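Local coordinates for cellulose binding protein (PDB 4JJO), which forms the expansin module of a longer, probable endoglucanase and binds cellulose, consistent with a role in loosening plant cell walls, at residues P108-R113 with L125-A130; V179-L184 with Q192-R197; T55-T60 with G93-S98; M33-S38 with L77-E82; D135-Q140 with V169-Q174. One frame throughout, in Å; residues are numbered along the deposited sequence.

Interaction 1 (P108-R113 with L125-A130); sequences PTVAIR and LQVLNA
Arg113 and Gln126 lie alongside each other at the tight end of this antiparallel beta hairpin, part of the Ig-like C-terminal domain of the expansin. Guanidinium and amide are almost coplanar, 11° apart, and both NE (3.0 Å) and NH2 (2.8 Å) of Arg113 meet the single oxygen OE1 of Gln126. The chain of Arg113 leaves with CG trans to the backbone N and then bends at chi3 (63°), which brings its NE edge round to the amide. NH1 of Arg113 and NE2 of Gln126 go on to the carbonyls of Ile18 and Ser24, tying this domain to the N-terminal part of the chain. Four backbone bonds hold the strands here, among them Leu128 N to Ala111 O at 2.9 Å. On the opposite face Ile112 CD1 rests beside Val127 CG2 at 3.7 Å, and Ile112 CG2 meets Leu125 CD2.

The other end is looser and wetter. Asn129 ND2 reaches Thr109 O at 3.1 Å through a bent bond, while the exposed Pro108 lays CG against the amide. Water 2 sits 2.6 Å from Asn129 O and also close to Pro108 O. With two N-H groups converging on it, Gln126 OE1 is probably polarised, and the buried amide is fixed in its flip.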
# COMPACT_ATOMS: atom_id res chain seq x y z
N PRO A 108 -1.82 -9.68 7.38
CA PRO A 108 -1.10 -10.89 6.98
C PRO A 108 0.41 -10.69 6.91
O PRO A 108 0.91 -9.59 7.14
CB PRO A 108 -1.67 -11.20 5.59
CG PRO A 108 -2.32 -9.97 5.12
CD PRO A 108 -2.63 -9.10 6.30
N THR A 109 1.12 -11.76 6.59
CA THR A 109 2.56 -11.71 6.43
C THR A 109 2.92 -10.94 5.17
O THR A 109 2.07 -10.72 4.30
CB THR A 109 3.16 -13.12 6.34
OG1 THR A 109 2.63 -13.79 5.19
CG2 THR A 109 2.84 -13.92 7.60
N VAL A 110 4.18 -10.55 5.07
CA VAL A 110 4.67 -9.82 3.91
C VAL A 110 4.58 -10.69 2.66
O VAL A 110 4.83 -11.89 2.70
CB VAL A 110 6.13 -9.39 4.12
CG1 VAL A 110 6.71 -8.80 2.84
CG2 VAL A 110 6.23 -8.39 5.26
N ALA A 111 4.19 -10.07 1.55
CA ALA A 111 4.19 -10.75 0.26
C ALA A 111 4.84 -9.86 -0.79
O ALA A 111 4.91 -8.64 -0.62
CB ALA A 111 2.78 -11.12 -0.16
N ILE A 112 5.31 -10.48 -1.86
CA ILE A 112 5.93 -9.76 -2.97
C ILE A 112 5.24 -10.16 -4.26
O ILE A 112 5.08 -11.35 -4.53
CB ILE A 112 7.42 -10.09 -3.09
CG1 ILE A 112 8.18 -9.69 -1.83
CG2 ILE A 112 8.03 -9.43 -4.32
CD1 ILE A 112 8.06 -8.23 -1.47
N ARG A 113 4.84 -9.17 -5.05
CA ARG A 113 4.35 -9.44 -6.40
C ARG A 113 5.28 -8.82 -7.42
O ARG A 113 5.47 -7.60 -7.45
CB ARG A 113 2.93 -8.92 -6.60
CG ARG A 113 2.43 -9.13 -8.03
CD ARG A 113 0.94 -8.89 -8.19
NE ARG A 113 0.56 -7.50 -7.90
CZ ARG A 113 -0.50 -6.89 -8.42
NH1 ARG A 113 -1.30 -7.52 -9.27
NH2 ARG A 113 -0.75 -5.63 -8.10
N LEU A 125 8.82 -4.65 -8.37
CA LEU A 125 8.33 -5.41 -7.22
C LEU A 125 7.34 -4.57 -6.43
O LEU A 125 7.54 -3.38 -6.22
CB LEU A 125 9.48 -5.82 -6.30
CG LEU A 125 10.58 -6.72 -6.83
CD1 LEU A 125 11.49 -7.11 -5.68
CD2 LEU A 125 10.01 -7.96 -7.50
N GLN A 126 6.28 -5.22 -5.99
CA GLN A 126 5.32 -4.60 -5.09
C GLN A 126 5.36 -5.32 -3.76
O GLN A 126 5.29 -6.55 -3.70
CB GLN A 126 3.92 -4.67 -5.70
CG GLN A 126 2.83 -4.18 -4.78
CD GLN A 126 1.48 -4.18 -5.45
OE1 GLN A 126 1.03 -5.21 -5.95
NE2 GLN A 126 0.84 -3.02 -5.49
N VAL A 127 5.48 -4.55 -2.68
CA VAL A 127 5.51 -5.13 -1.34
C VAL A 127 4.15 -4.99 -0.69
O VAL A 127 3.63 -3.88 -0.55
CB VAL A 127 6.57 -4.45 -0.46
CG1 VAL A 127 6.62 -5.12 0.90
CG2 VAL A 127 7.93 -4.51 -1.13
N LEU A 128 3.59 -6.12 -0.29
CA LEU A 128 2.26 -6.15 0.30
C LEU A 128 2.34 -6.45 1.79
O LEU A 128 3.14 -7.28 2.22
CB LEU A 128 1.42 -7.22 -0.41
CG LEU A 128 1.31 -7.01 -1.92
CD1 LEU A 128 0.93 -8.31 -2.63
CD2 LEU A 128 0.30 -5.92 -2.23
N ASN A 129 1.52 -5.75 2.56
CA ASN A 129 1.33 -6.06 3.98
C ASN A 129 2.52 -5.69 4.88
O ASN A 129 2.70 -6.28 5.95
CB ASN A 129 1.00 -7.54 4.14
CG ASN A 129 -0.13 -7.98 3.23
OD1 ASN A 129 -1.13 -7.27 3.08
ND2 ASN A 129 0.02 -9.14 2.61
N ALA A 130 3.31 -4.71 4.46
CA ALA A 130 4.34 -4.16 5.33
C ALA A 130 3.68 -3.46 6.52
O ALA A 130 4.26 -3.39 7.61
CB ALA A 130 5.22 -3.19 4.57
O HOH W 1 0.75 -6.35 7.87
O HOH W 2 3.40 -8.24 7.52

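Interaction 2 (V179-L184 with Q192-R197); sequences VVLPGL and QRTASR
Val179 starts the contact by laying CG1 against the backbone of the 192-197 segment, 3.7 Å from Arg197 O, while its CB faces Ser196 CB. At Val180 the backbone carries the contact: water 3 donates to Val180 O at 3.0 Å and also lies 2.6 Å from Ser196 OG, joining the two segments through solvent. Leu181 then reaches inward. Its CD2 methyl touches two hydroxyl side chains, 3.4 Å from Ser196 OG and 3.7 Å from Thr194 OG1. The second of these hydroxyls is held by an ST turn, Thr194 OG1 accepting from Ser196 N at 3.1 Å; chi1 of 81° swings OG1 between N and carbonyl carbon of its own residue, and Val110 O is a further partner.

Strands 178-184 and 191-193 are the outermost strands of the antiparallel sheet of the Ig-like C-terminal domain, and here they face each other through side chains and water. Beyond the exposed Pro182, Gly183 adopts a positive phi of 77° and, with Leu184, forms a G1 beta bulge opposite Leu167. Leu184 comes back to the contact there: its CD2 lies 3.8 Å from Gln192 OE1, the Gln192 amide being anchored by NE2 on Arg185 O.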
# COMPACT_ATOMS: atom_id res chain seq x y z
N VAL A 179 13.27 -6.84 6.75
CA VAL A 179 13.03 -8.25 6.49
C VAL A 179 13.81 -8.67 5.25
O VAL A 179 13.86 -7.93 4.27
CB VAL A 179 11.54 -8.58 6.29
CG1 VAL A 179 10.76 -8.35 7.57
CG2 VAL A 179 10.96 -7.77 5.14
N VAL A 180 14.42 -9.84 5.31
CA VAL A 180 15.12 -10.40 4.17
C VAL A 180 14.34 -11.59 3.65
O VAL A 180 14.05 -12.53 4.40
CB VAL A 180 16.56 -10.81 4.53
CG1 VAL A 180 17.22 -11.53 3.36
CG2 VAL A 180 17.37 -9.59 4.94
N LEU A 181 14.01 -11.56 2.36
CA LEU A 181 13.11 -12.53 1.77
C LEU A 181 13.81 -13.34 0.69
O LEU A 181 13.88 -12.92 -0.47
CB LEU A 181 11.91 -11.80 1.16
CG LEU A 181 11.27 -10.74 2.06
CD1 LEU A 181 10.29 -9.89 1.27
CD2 LEU A 181 10.59 -11.37 3.26
N PRO A 182 14.33 -14.52 1.06
CA PRO A 182 15.05 -15.39 0.12
C PRO A 182 14.14 -16.27 -0.73
O PRO A 182 12.98 -16.49 -0.40
CB PRO A 182 15.88 -16.27 1.05
CG PRO A 182 15.06 -16.39 2.27
CD PRO A 182 14.38 -15.05 2.43
N GLY A 183 14.69 -16.77 -1.83
CA GLY A 183 14.04 -17.82 -2.60
C GLY A 183 12.89 -17.35 -3.47
O GLY A 183 12.14 -18.16 -3.99
N LEU A 184 12.76 -16.04 -3.63
CA LEU A 184 11.71 -15.49 -4.47
C LEU A 184 11.98 -15.81 -5.93
O LEU A 184 13.13 -15.85 -6.37
CB LEU A 184 11.60 -13.98 -4.27
CG LEU A 184 11.15 -13.53 -2.88
CD1 LEU A 184 11.18 -12.01 -2.79
CD2 LEU A 184 9.77 -14.06 -2.56
N GLN A 192 3.56 -13.73 -4.16
CA GLN A 192 4.43 -14.67 -3.45
C GLN A 192 4.45 -14.34 -1.96
O GLN A 192 5.14 -13.42 -1.52
CB GLN A 192 5.85 -14.61 -4.01
CG GLN A 192 5.98 -15.11 -5.43
CD GLN A 192 7.41 -15.12 -5.92
OE1 GLN A 192 8.23 -15.91 -5.45
NE2 GLN A 192 7.73 -14.23 -6.85
N ARG A 193 3.69 -15.12 -1.20
CA ARG A 193 3.58 -14.91 0.23
C ARG A 193 4.80 -15.45 0.96
O ARG A 193 5.33 -16.49 0.58
CB ARG A 193 2.30 -15.58 0.74
CG ARG A 193 1.08 -15.12 -0.01
CD ARG A 193 -0.21 -15.72 0.48
NE ARG A 193 -1.33 -14.89 0.06
CZ ARG A 193 -1.94 -14.97 -1.12
NH1 ARG A 193 -1.55 -15.86 -2.02
NH2 ARG A 193 -2.94 -14.15 -1.41
N THR A 194 5.24 -14.74 1.99
CA THR A 194 6.37 -15.18 2.79
C THR A 194 5.96 -15.39 4.24
O THR A 194 4.82 -15.13 4.62
CB THR A 194 7.54 -14.18 2.75
OG1 THR A 194 7.30 -13.10 3.67
CG2 THR A 194 7.74 -13.62 1.35
N ALA A 195 6.91 -15.85 5.05
CA ALA A 195 6.67 -16.07 6.47
C ALA A 195 7.03 -14.84 7.29
O ALA A 195 6.81 -14.80 8.50
CB ALA A 195 7.48 -17.26 6.94
N SER A 196 7.58 -13.83 6.62
CA SER A 196 8.17 -12.69 7.32
C SER A 196 7.15 -11.63 7.75
O SER A 196 6.14 -11.40 7.08
CB SER A 196 9.24 -12.03 6.45
OG SER A 196 10.35 -12.90 6.31
N ARG A 197 7.44 -11.02 8.89
CA ARG A 197 6.64 -9.93 9.44
C ARG A 197 7.58 -8.87 10.00
O ARG A 197 8.67 -9.18 10.47
CB ARG A 197 5.75 -10.44 10.58
CG ARG A 197 4.54 -11.25 10.13
CD ARG A 197 3.74 -11.72 11.34
NE ARG A 197 2.65 -12.61 10.96
CZ ARG A 197 1.45 -12.20 10.55
NH1 ARG A 197 1.17 -10.91 10.46
NH2 ARG A 197 0.52 -13.09 10.23
O HOH W 3 12.67 -11.89 6.95

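Interaction 3 (T55-T60 with G93-S98); sequences TGPKGT and GIIPIS
At one edge of the hairpin that joins strands 51-56 and 59-69 in the double-psi beta-barrel domain, Thr55 pairs with Ser98 of strand 95-101 as an antiparallel hydrogen-bonded pair. Thr55 N donates to Ser98 O at 2.7 Å, almost straight onto the end of the carbonyl, and Ser98 N returns a bond to Thr55 O at 2.9 Å. The same Thr55 O also receives the CA-H of Ile97, with CA 3.2 Å away.

On the face shared by Thr55 and Ser98, the hydroxyl of Ser98 sits over its own backbone (chi1 73°), which places OG 3.6 Å from Thr55 CB. The Thr55 hydroxyl turns the other way, across its hairpin, and lies 2.9 Å from Thr60 OG1, where either oxygen could be the donor.

Past Thr55 the strands diverge. Gly56 and Gly59 close a tight two-residue loop, Gly56 N reaching Gly59 O at 2.8 Å, with Pro57 and Lys58 at the corners of a type I turn. The exposed Pro57 ring points its CD at the other strand and meets Ile95 CD1 at 4.1 Å, the two side chains crossing at about a right angle. Ile95 itself is buried, resting on Phe84 and Leu87 of helix 81-87, and its backbone pairs with Ala7 on the far side.

The grip is thus mainly a backbone one, two bonds around a single residue pair. Beyond it, contact between the turn and strand 95-101 comes down largely to Pro57 CD against Ile95 CD1 and Pro96 O, while the Lys58 backbone bonds to Leu87 at the end of helix 81-87.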
# COMPACT_ATOMS: atom_id res chain seq x y z
N THR A 55 -12.38 8.59 12.19
CA THR A 55 -13.51 8.80 13.09
C THR A 55 -14.49 9.79 12.48
O THR A 55 -14.14 10.91 12.12
CB THR A 55 -13.04 9.35 14.45
OG1 THR A 55 -12.18 8.39 15.08
CG2 THR A 55 -14.24 9.62 15.35
N GLY A 56 -15.74 9.34 12.34
CA GLY A 56 -16.80 10.19 11.84
C GLY A 56 -17.99 10.17 12.78
O GLY A 56 -17.89 9.67 13.90
N PRO A 57 -19.13 10.71 12.33
CA PRO A 57 -20.34 10.85 13.14
C PRO A 57 -20.75 9.58 13.89
O PRO A 57 -21.04 9.63 15.08
CB PRO A 57 -21.41 11.22 12.11
CG PRO A 57 -20.67 11.85 11.00
CD PRO A 57 -19.32 11.21 10.95
N LYS A 58 -20.75 8.44 13.20
CA LYS A 58 -21.31 7.21 13.74
C LYS A 58 -20.30 6.34 14.48
O LYS A 58 -20.69 5.43 15.22
CB LYS A 58 -21.98 6.40 12.63
CG LYS A 58 -23.23 7.07 12.10
CD LYS A 58 -23.93 6.26 11.03
CE LYS A 58 -25.17 6.99 10.55
NZ LYS A 58 -25.96 6.21 9.56
N GLY A 59 -19.02 6.61 14.30
CA GLY A 59 -17.99 5.84 14.95
C GLY A 59 -16.66 5.90 14.22
O GLY A 59 -16.31 6.92 13.64
N THR A 60 -15.93 4.78 14.25
CA THR A 60 -14.60 4.73 13.67
C THR A 60 -14.43 3.49 12.80
O THR A 60 -14.82 2.39 13.18
CB THR A 60 -13.52 4.71 14.76
OG1 THR A 60 -13.63 5.89 15.57
CG2 THR A 60 -12.13 4.65 14.14
N GLY A 93 -23.48 13.25 1.60
CA GLY A 93 -22.60 13.87 0.63
C GLY A 93 -21.21 14.08 1.19
O GLY A 93 -20.22 13.57 0.66
N ILE A 94 -21.13 14.83 2.29
CA ILE A 94 -19.86 15.11 2.93
C ILE A 94 -20.03 15.09 4.44
O ILE A 94 -21.05 15.54 4.96
CB ILE A 94 -19.33 16.49 2.48
CG1 ILE A 94 -17.95 16.74 3.09
CG2 ILE A 94 -20.28 17.58 2.89
CD1 ILE A 94 -17.26 17.93 2.51
N ILE A 95 -19.03 14.56 5.13
CA ILE A 95 -19.07 14.47 6.59
C ILE A 95 -17.76 14.95 7.20
O ILE A 95 -16.70 14.78 6.61
CB ILE A 95 -19.33 13.03 7.07
CG1 ILE A 95 -18.33 12.07 6.40
CG2 ILE A 95 -20.75 12.62 6.76
CD1 ILE A 95 -18.35 10.67 6.96
N PRO A 96 -17.84 15.54 8.40
CA PRO A 96 -16.61 15.91 9.11
C PRO A 96 -15.98 14.67 9.73
O PRO A 96 -16.69 13.79 10.22
CB PRO A 96 -17.10 16.87 10.18
CG PRO A 96 -18.50 16.48 10.44
CD PRO A 96 -19.05 15.88 9.17
N ILE A 97 -14.66 14.60 9.70
CA ILE A 97 -13.94 13.45 10.22
C ILE A 97 -12.66 13.89 10.92
O ILE A 97 -12.21 15.03 10.76
CB ILE A 97 -13.54 12.48 9.09
CG1 ILE A 97 -12.63 13.18 8.08
CG2 ILE A 97 -14.77 11.93 8.39
CD1 ILE A 97 -11.87 12.24 7.18
N SER A 98 -12.09 12.98 11.70
CA SER A 98 -10.72 13.11 12.17
C SER A 98 -10.05 11.77 11.89
O SER A 98 -10.71 10.73 11.90
CB SER A 98 -10.68 13.44 13.66
OG SER A 98 -11.02 12.30 14.43

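Interaction 4 (M33-S38 with L77-E82); sequences MYVAVS and LDLSEE
Ser80 pushes its CB into the flat face of Tyr34, standing 3.4 Å from the ring centroid and only 11° off the ring normal, a CH-pi contact centred on the ring. A chi1 of 57° folds the Tyr34 ring back across its own backbone, bringing it over Ser80. The phenol oxygen of Tyr34 accepts from Leu12 N, fixing the far end of the ring.

Val35 is the bump on the other face. Its CG2 methyl projects into a hollow between two leucines, 3.8 Å from Leu77 CB and 3.9 Å from Leu79 CD2. Val37 lies side by side with Leu77, CG1 to CD2 at 3.8 Å. Leu52, Val63 and Val65 from neighbouring strands fill in round these groups, as expected for the interior of a double-psi beta-barrel. Opposite, the side chains of Ala36 and Asp78 touch through their CB atoms, 3.9 Å apart, and the Asp78 carboxylate leads away to Thr8 OG1.

The strands run antiparallel, with Ala36 N to Asp78 O at 2.9 Å and Asp78 N to Ala36 O at 3.0 Å. A third bond, Ser80 N to Tyr34 O, closes the pairing just where helix 81-87 begins. Met33 bends at chi2 and sets its CE methyl 3.9 Å from Glu82 O, beside the first turn of that helix.

Ser80 therefore does two jobs: its CB buttresses the aromatic ring, while as the N-cap of the helix it bonds through OG to Ala83 N and Arg32 O. With its N on Tyr34 O, both the hydroxyl and the N-H of Ser80 are satisfied inside the buried contact.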
# COMPACT_ATOMS: atom_id res chain seq x y z
N MET A 33 -13.13 -1.56 2.47
CA MET A 33 -12.73 -0.44 3.30
C MET A 33 -11.40 0.12 2.79
O MET A 33 -10.33 -0.39 3.13
CB MET A 33 -12.60 -0.87 4.76
CG MET A 33 -13.91 -1.36 5.37
SD MET A 33 -15.19 -0.09 5.41
CE MET A 33 -16.59 -1.04 6.01
N TYR A 34 -11.50 1.16 1.97
CA TYR A 34 -10.32 1.77 1.38
C TYR A 34 -10.54 3.26 1.22
O TYR A 34 -11.63 3.76 1.47
CB TYR A 34 -9.99 1.13 0.03
CG TYR A 34 -11.12 1.18 -0.97
CD1 TYR A 34 -11.26 2.25 -1.84
CD2 TYR A 34 -12.04 0.14 -1.06
CE1 TYR A 34 -12.28 2.29 -2.77
CE2 TYR A 34 -13.07 0.17 -1.98
CZ TYR A 34 -13.18 1.25 -2.83
OH TYR A 34 -14.21 1.28 -3.75
N VAL A 35 -9.50 3.97 0.79
CA VAL A 35 -9.55 5.42 0.73
C VAL A 35 -8.55 5.98 -0.27
O VAL A 35 -7.49 5.39 -0.50
CB VAL A 35 -9.25 6.03 2.12
CG1 VAL A 35 -7.84 5.67 2.56
CG2 VAL A 35 -9.44 7.54 2.10
N ALA A 36 -8.92 7.10 -0.89
CA ALA A 36 -8.00 7.86 -1.72
C ALA A 36 -7.59 9.10 -0.95
O ALA A 36 -8.43 9.80 -0.38
CB ALA A 36 -8.66 8.25 -3.02
N VAL A 37 -6.29 9.38 -0.92
CA VAL A 37 -5.77 10.48 -0.12
C VAL A 37 -5.18 11.57 -1.00
O VAL A 37 -4.83 11.33 -2.16
CB VAL A 37 -4.69 10.00 0.87
CG1 VAL A 37 -5.30 9.05 1.89
CG2 VAL A 37 -3.53 9.34 0.14
N SER A 38 -5.07 12.78 -0.45
CA SER A 38 -4.56 13.92 -1.19
C SER A 38 -3.14 13.64 -1.66
O SER A 38 -2.44 12.79 -1.11
CB SER A 38 -4.60 15.18 -0.33
OG SER A 38 -3.77 15.05 0.80
N LEU A 77 -10.46 13.23 2.81
CA LEU A 77 -10.39 11.86 2.33
C LEU A 77 -11.51 11.55 1.36
O LEU A 77 -12.63 12.05 1.50
CB LEU A 77 -10.49 10.88 3.51
CG LEU A 77 -9.43 10.90 4.60
CD1 LEU A 77 -9.75 9.81 5.62
CD2 LEU A 77 -8.04 10.69 4.03
N ASP A 78 -11.21 10.73 0.36
CA ASP A 78 -12.22 10.20 -0.53
C ASP A 78 -12.43 8.74 -0.15
O ASP A 78 -11.68 7.86 -0.58
CB ASP A 78 -11.79 10.33 -1.99
CG ASP A 78 -12.95 10.62 -2.93
OD1 ASP A 78 -14.07 10.85 -2.44
OD2 ASP A 78 -12.73 10.63 -4.16
N LEU A 79 -13.44 8.48 0.67
CA LEU A 79 -13.67 7.16 1.22
C LEU A 79 -14.42 6.27 0.25
O LEU A 79 -15.18 6.75 -0.59
CB LEU A 79 -14.48 7.26 2.52
CG LEU A 79 -13.80 7.91 3.72
CD1 LEU A 79 -14.82 8.10 4.83
CD2 LEU A 79 -12.64 7.06 4.20
N SER A 80 -14.21 4.96 0.38
CA SER A 80 -15.06 4.00 -0.31
C SER A 80 -16.49 4.24 0.16
O SER A 80 -16.71 4.68 1.29
CB SER A 80 -14.65 2.57 0.03
OG SER A 80 -14.75 2.33 1.42
N GLU A 81 -17.45 3.97 -0.71
CA GLU A 81 -18.85 4.12 -0.35
C GLU A 81 -19.13 3.36 0.95
O GLU A 81 -19.87 3.84 1.80
CB GLU A 81 -19.75 3.60 -1.47
CG GLU A 81 -19.75 4.46 -2.72
CD GLU A 81 -20.60 3.88 -3.83
OE1 GLU A 81 -20.89 2.67 -3.80
OE2 GLU A 81 -20.97 4.65 -4.74
N GLU A 82 -18.51 2.20 1.10
CA GLU A 82 -18.78 1.33 2.24
C GLU A 82 -18.24 1.91 3.54
O GLU A 82 -18.89 1.82 4.58
CB GLU A 82 -18.20 -0.07 1.99
CG GLU A 82 -18.93 -0.86 0.91
CD GLU A 82 -18.47 -0.51 -0.50
OE1 GLU A 82 -17.51 0.28 -0.64
OE2 GLU A 82 -19.07 -1.02 -1.47

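Interaction 5 (D135-Q140 with V169-Q174); sequences DRVEIQ and VKVTDQ
A classic beta bulge sets two residues, Asp135 and Arg136, against the single Thr172 in the antiparallel pairing of strands 134-141 and 167-173 in the Ig-like C-terminal domain.

Among the backbone bonds, Thr172 O takes two donors at the bulge, Asp135 N at 2.9 Å and Arg136 N at 3.3 Å. Regular pairing follows, with Thr172 N to Arg136 O and then the reciprocal bonds between Glu138 and Lys170. CA-H groups of Val137 and Val169 add softer contacts to Lys170 O and Glu138 O.

Apolar contacts occupy the face of the valines. CG1 of Val137 meets CG1 of Val169 at 3.9 Å as the two side chains cross at a slant, and Ile139 and Val171 extend the patch. Leu125 and Val127 of strand 124-128 pack against it, so this is the inner side of the sandwich.

Polar and charged groups fill the opposite face. Arg136 runs alongside Thr172, whose CG2 sits 3.7 Å above the guanidinium plane, towards its rim. In that plane NH1 makes a salt bridge with Asp135 OD2 at 3.2 Å, meeting the carboxylate from above its own plane. Glu138 and Lys170 also lie side by side, but their charged atoms stay beyond salt-bridge range; bent at chi3 (59°), Lys170 brings CE to 3.5 Å from Glu138 OE1, and its amine engages Trp145 by a cation-pi contact. Water 4 sits among Glu138 OE1, Lys170 O and Thr172 OG1, 2.8 Å from the threonine hydroxyl.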
# COMPACT_ATOMS: atom_id res chain seq x y z
N ASP A 135 10.70 2.34 3.47
CA ASP A 135 11.74 3.33 3.22
C ASP A 135 12.57 2.95 2.00
O ASP A 135 12.91 3.81 1.18
CB ASP A 135 12.65 3.48 4.44
CG ASP A 135 13.73 4.52 4.22
OD1 ASP A 135 13.47 5.72 4.46
OD2 ASP A 135 14.85 4.14 3.81
N ARG A 136 12.91 1.68 1.89
CA ARG A 136 13.68 1.21 0.74
C ARG A 136 13.51 -0.28 0.47
O ARG A 136 13.16 -1.05 1.36
CB ARG A 136 15.16 1.55 0.91
CG ARG A 136 15.74 1.26 2.28
CD ARG A 136 17.15 1.80 2.38
NE ARG A 136 17.95 1.13 3.40
CZ ARG A 136 17.93 1.42 4.70
NH1 ARG A 136 17.13 2.37 5.17
NH2 ARG A 136 18.71 0.74 5.54
N VAL A 137 13.77 -0.66 -0.77
CA VAL A 137 13.67 -2.04 -1.22
C VAL A 137 14.91 -2.35 -2.03
O VAL A 137 15.27 -1.61 -2.93
CB VAL A 137 12.42 -2.26 -2.09
CG1 VAL A 137 12.40 -3.67 -2.66
CG2 VAL A 137 11.15 -1.99 -1.29
N GLU A 138 15.58 -3.46 -1.69
CA GLU A 138 16.83 -3.83 -2.35
C GLU A 138 16.81 -5.28 -2.82
O GLU A 138 16.21 -6.14 -2.18
CB GLU A 138 18.01 -3.63 -1.39
CG GLU A 138 18.27 -2.19 -0.99
CD GLU A 138 19.16 -2.08 0.23
OE1 GLU A 138 18.71 -2.49 1.33
OE2 GLU A 138 20.31 -1.61 0.10
N ILE A 139 17.47 -5.53 -3.94
CA ILE A 139 17.65 -6.89 -4.44
C ILE A 139 19.12 -7.29 -4.33
O ILE A 139 20.01 -6.49 -4.64
CB ILE A 139 17.19 -7.03 -5.90
CG1 ILE A 139 15.68 -6.80 -6.00
CG2 ILE A 139 17.55 -8.41 -6.44
CD1 ILE A 139 15.13 -6.90 -7.41
N GLN A 140 19.37 -8.52 -3.91
CA GLN A 140 20.73 -8.98 -3.70
C GLN A 140 21.48 -9.13 -5.02
O GLN A 140 20.95 -9.68 -5.99
CB GLN A 140 20.74 -10.31 -2.94
CG GLN A 140 22.10 -10.71 -2.40
CD GLN A 140 22.01 -11.60 -1.19
OE1 GLN A 140 21.16 -12.49 -1.11
NE2 GLN A 140 22.89 -11.37 -0.22
N VAL A 169 15.27 -10.41 -1.52
CA VAL A 169 14.80 -9.03 -1.42
C VAL A 169 14.84 -8.54 0.01
O VAL A 169 14.31 -9.19 0.92
CB VAL A 169 13.36 -8.89 -1.95
CG1 VAL A 169 12.88 -7.46 -1.81
CG2 VAL A 169 13.29 -9.35 -3.40
N LYS A 170 15.46 -7.38 0.22
CA LYS A 170 15.49 -6.76 1.53
C LYS A 170 14.58 -5.55 1.57
O LYS A 170 14.75 -4.61 0.78
CB LYS A 170 16.91 -6.35 1.91
CG LYS A 170 16.99 -5.69 3.27
CD LYS A 170 18.32 -5.93 3.94
CE LYS A 170 19.47 -5.40 3.10
NZ LYS A 170 20.77 -5.61 3.79
N VAL A 171 13.63 -5.57 2.49
CA VAL A 171 12.69 -4.47 2.66
C VAL A 171 12.86 -3.85 4.04
O VAL A 171 12.75 -4.53 5.06
CB VAL A 171 11.24 -4.95 2.48
CG1 VAL A 171 10.28 -3.77 2.51
CG2 VAL A 171 11.10 -5.73 1.18
N THR A 172 13.14 -2.55 4.06
CA THR A 172 13.34 -1.81 5.29
C THR A 172 12.21 -0.80 5.44
O THR A 172 11.93 -0.04 4.51
CB THR A 172 14.68 -1.06 5.28
OG1 THR A 172 15.73 -1.96 4.92
CG2 THR A 172 14.98 -0.45 6.65
N ASP A 173 11.55 -0.78 6.59
CA ASP A 173 10.41 0.12 6.78
C ASP A 173 10.84 1.45 7.38
O ASP A 173 12.01 1.65 7.70
CB ASP A 173 9.31 -0.55 7.62
CG ASP A 173 9.71 -0.75 9.08
OD1 ASP A 173 10.70 -0.15 9.54
OD2 ASP A 173 9.01 -1.53 9.76
N GLN A 174 9.88 2.36 7.52
CA GLN A 174 10.16 3.72 7.98
C GLN A 174 10.77 3.77 9.38
O GLN A 174 11.31 4.80 9.79
CB GLN A 174 8.88 4.55 7.95
CG GLN A 174 7.75 3.99 8.81
CD GLN A 174 6.51 4.86 8.79
OE1 GLN A 174 5.45 4.44 8.34
NE2 GLN A 174 6.64 6.09 9.28
O HOH W 4 16.04 -2.60 2.25

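How the interactions relate
The contacts fall into two domains in series along the chain. Interactions 4 and 3 belong to the N-terminal double-psi beta-barrel; their centres are 12 Å apart, their segments alternate in sequence, and Leu77 packs on Ile97 between them. Interactions 1, 5 and 2 follow in the Ig-like C-terminal domain, with centres 8 to 12 Å apart. There interaction 1 meets interaction 2 through strands 111-114 and 191-193, interaction 5 meets interaction 2 through strands 167-173 and 178-184, and Leu125 and Val127 pack across the core onto interaction 5. No contact of one domain touches a contact of the other, their centres being at least 21 Å apart, though Arg113 and Gln126 bond to Ile18 and Ser24 in the N-terminal part.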